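Local coordinates for protein formate dehydrogenase subunit beta (PDB 1H0H) that serves as the electron-transfer subunit of a formate dehydrogenase, carrying three [4Fe-4S] clusters for the reversible oxidation of formate to carbon dioxide, at residues 121-126 / 209-214. Numbering follows the deposited sequence.
Sequences PYDVPR and HEYAVA. With SF4 (iron/sulfur cluster), chain N.
Tyr-122 and Tyr-211, from two loops that meet beside a [4Fe-4S] cluster of this ferredoxin-type dicluster domain, illustrate how a chain terminus can be packed against a cluster-binding loop. Residues 121-126 follow Cys-120, a ligand of the cluster, while 209-214 form the C-terminal tail, which begins with a type I beta turn from His-209 to Ala-212. The buried Tyr-122 ring lies between cluster and tail: its CD2 approaches sulfide S4 at 3.5 Å, and its CD1 meets Tyr-211 O, which sits at the ring edge near its plane, at 3.4 Å. With CG beside the backbone N and anti to the carbonyl carbon (chi1 -53°), the ring runs on to the chain end, where CE1 comes within 3.6 Å of Ala-214 N. Beyond it, Asp-191 accepts hydrogen bonds from both Tyr-122 OH and Ala-214 N, so one carboxylate joins the tyrosine tip to the last residue. The Tyr-211 ring is covered on one face by Asp-123, whose CB makes a CH-pi contact 4.1 Å from the ring centroid. The Asp-123 carboxylate plane stands 77° from that ring, and its OD2 forms a salt bridge with Arg-126 NH2, although the hydrogen bond between these atoms is weak. Water completes the polar links between the loops. One molecule joins Tyr-122 O to His-209 NE2, meeting the imidazole at its edge; another donates to Pro-121 O and Val-213 O. Near this second bridge, the methyl of Ala-214 rests against the proline ring, CB to Pro-121 CB at 3.8 Å.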
loop_
_atom_site.group_PDB
_atom_site.type_symbol
_atom_site.label_atom_id
_atom_site.label_comp_id
_atom_site.label_asym_id
_atom_site.label_seq_id
_atom_site.Cartn_x
_atom_site.Cartn_y
_atom_site.Cartn_z
ATOM N N PRO B 121 2.655 13.625 41.113
ATOM C CA PRO B 121 1.517 12.717 41.297
ATOM C C PRO B 121 1.382 11.785 40.109
ATOM O O PRO B 121 0.760 10.730 40.216
ATOM C CB PRO B 121 0.316 13.668 41.333
ATOM C CG PRO B 121 0.896 15.013 41.627
ATOM C CD PRO B 121 2.241 15.029 40.987
ATOM N N TYR B 122 1.982 12.168 38.990
ATOM C CA TYR B 122 1.841 11.426 37.758
ATOM C C TYR B 122 3.056 10.580 37.403
ATOM O O TYR B 122 3.089 9.950 36.350
ATOM C CB TYR B 122 1.501 12.407 36.621
ATOM C CG TYR B 122 0.315 13.259 36.991
ATOM C CD1 TYR B 122 -0.967 12.732 36.928
ATOM C CD2 TYR B 122 0.477 14.553 37.475
ATOM C CE1 TYR B 122 -2.047 13.472 37.285
ATOM C CE2 TYR B 122 -0.606 15.311 37.856
ATOM C CZ TYR B 122 -1.866 14.758 37.745
ATOM O OH TYR B 122 -2.967 15.457 38.099
ATOM N N ASP B 123 4.055 10.611 38.267
ATOM C CA ASP B 123 5.280 9.843 38.117
ATOM C C ASP B 123 5.949 10.085 36.771
ATOM O O ASP B 123 6.317 9.149 36.080
ATOM C CB ASP B 123 5.006 8.348 38.321
ATOM C CG ASP B 123 6.273 7.554 38.387
ATOM O OD1 ASP B 123 7.276 8.101 38.893
ATOM O OD2 ASP B 123 6.363 6.396 37.932
ATOM N N VAL B 124 6.079 11.355 36.404
ATOM C CA VAL B 124 6.620 11.747 35.114
ATOM C C VAL B 124 8.145 11.984 34.970
ATOM O O VAL B 124 8.736 11.430 34.041
ATOM C CB VAL B 124 5.813 12.935 34.519
ATOM C CG1 VAL B 124 6.491 13.519 33.275
ATOM C CG2 VAL B 124 4.384 12.491 34.196
ATOM N N PRO B 125 8.784 12.762 35.849
ATOM C CA PRO B 125 10.206 13.138 35.669
ATOM C C PRO B 125 11.182 11.976 35.738
ATOM O O PRO B 125 10.983 11.058 36.526
ATOM C CB PRO B 125 10.506 14.052 36.865
ATOM C CG PRO B 125 9.261 14.223 37.626
ATOM C CD PRO B 125 8.204 13.341 37.076
ATOM N N ARG B 126 12.259 12.048 34.970
ATOM C CA ARG B 126 13.228 10.938 34.956
ATOM C C ARG B 126 14.676 11.419 34.982
ATOM O O ARG B 126 15.006 12.437 34.404
ATOM C CB ARG B 126 12.980 10.035 33.738
ATOM C CG ARG B 126 11.664 9.302 33.791
ATOM C CD ARG B 126 11.637 8.192 34.805
ATOM N NE ARG B 126 10.381 7.452 34.828
ATOM C CZ ARG B 126 9.353 7.757 35.610
ATOM N NH1 ARG B 126 9.396 8.815 36.417
ATOM N NH2 ARG B 126 8.271 7.016 35.555
ATOM N N HIS B 209 -4.002 3.976 32.598
ATOM C CA HIS B 209 -2.680 4.084 33.207
ATOM C C HIS B 209 -2.857 4.292 34.692
ATOM O O HIS B 209 -3.758 5.029 35.116
ATOM C CB HIS B 209 -1.907 5.257 32.595
ATOM C CG HIS B 209 -0.548 5.458 33.173
ATOM N ND1 HIS B 209 0.313 4.413 33.421
ATOM C CD2 HIS B 209 0.103 6.585 33.557
ATOM C CE1 HIS B 209 1.445 4.886 33.912
ATOM N NE2 HIS B 209 1.339 6.201 34.015
ATOM N N GLU B 210 -2.030 3.608 35.478
ATOM C CA GLU B 210 -2.170 3.648 36.944
ATOM C C GLU B 210 -2.047 5.048 37.503
ATOM O O GLU B 210 -2.570 5.353 38.576
ATOM C CB GLU B 210 -1.152 2.726 37.614
ATOM C CG GLU B 210 0.315 3.027 37.306
ATOM C CD GLU B 210 1.271 2.001 37.940
ATOM O OE1 GLU B 210 0.946 1.423 39.010
ATOM O OE2 GLU B 210 2.350 1.757 37.360
ATOM N N TYR B 211 -1.375 5.910 36.757
ATOM C CA TYR B 211 -1.146 7.271 37.195
ATOM C C TYR B 211 -1.823 8.280 36.300
ATOM O O TYR B 211 -1.432 9.437 36.265
ATOM C CB TYR B 211 0.345 7.560 37.270
ATOM C CG TYR B 211 1.112 6.628 38.185
ATOM C CD1 TYR B 211 0.776 6.497 39.528
ATOM C CD2 TYR B 211 2.189 5.896 37.709
ATOM C CE1 TYR B 211 1.496 5.649 40.363
ATOM C CE2 TYR B 211 2.917 5.071 38.527
ATOM C CZ TYR B 211 2.573 4.938 39.847
ATOM O OH TYR B 211 3.306 4.099 40.665
ATOM N N ALA B 212 -2.866 7.842 35.613
ATOM C CA ALA B 212 -3.690 8.727 34.787
ATOM C C ALA B 212 -4.233 9.925 35.573
ATOM O O ALA B 212 -4.213 11.042 35.052
ATOM C CB ALA B 212 -4.816 7.966 34.155
ATOM N N VAL B 213 -4.759 9.704 36.781
ATOM C CA VAL B 213 -5.191 10.834 37.625
ATOM C C VAL B 213 -4.418 10.824 38.932
ATOM O O VAL B 213 -3.865 9.800 39.319
ATOM C CB VAL B 213 -6.693 10.852 37.942
ATOM C CG1 VAL B 213 -7.509 10.960 36.673
ATOM C CG2 VAL B 213 -7.101 9.637 38.755
ATOM N N ALA B 214 -4.371 11.963 39.605
ATOM C CA ALA B 214 -3.606 12.061 40.843
ATOM C C ALA B 214 -4.265 11.238 41.952
ATOM O O ALA B 214 -3.574 10.661 42.806
ATOM C CB ALA B 214 -3.458 13.504 41.265
ATOM O OXT ALA B 214 -5.497 11.139 42.005
HETATM FE FE1 SF4 N . 4.841 15.913 37.432
HETATM FE FE2 SF4 N . 4.964 17.407 35.116
HETATM FE FE3 SF4 N . 3.157 18.093 37.232
HETATM FE FE4 SF4 N . 5.881 18.407 37.586
HETATM S S1 SF4 N . 4.500 19.609 36.081
HETATM S S2 SF4 N . 4.527 17.502 39.050
HETATM S S3 SF4 N . 6.713 16.584 36.332
HETATM S S4 SF4 N . 3.131 16.157 35.848
HETATM O O HOH W 1 -1.488 8.944 40.470
HETATM O O HOH W 2 3.557 7.588 34.734
#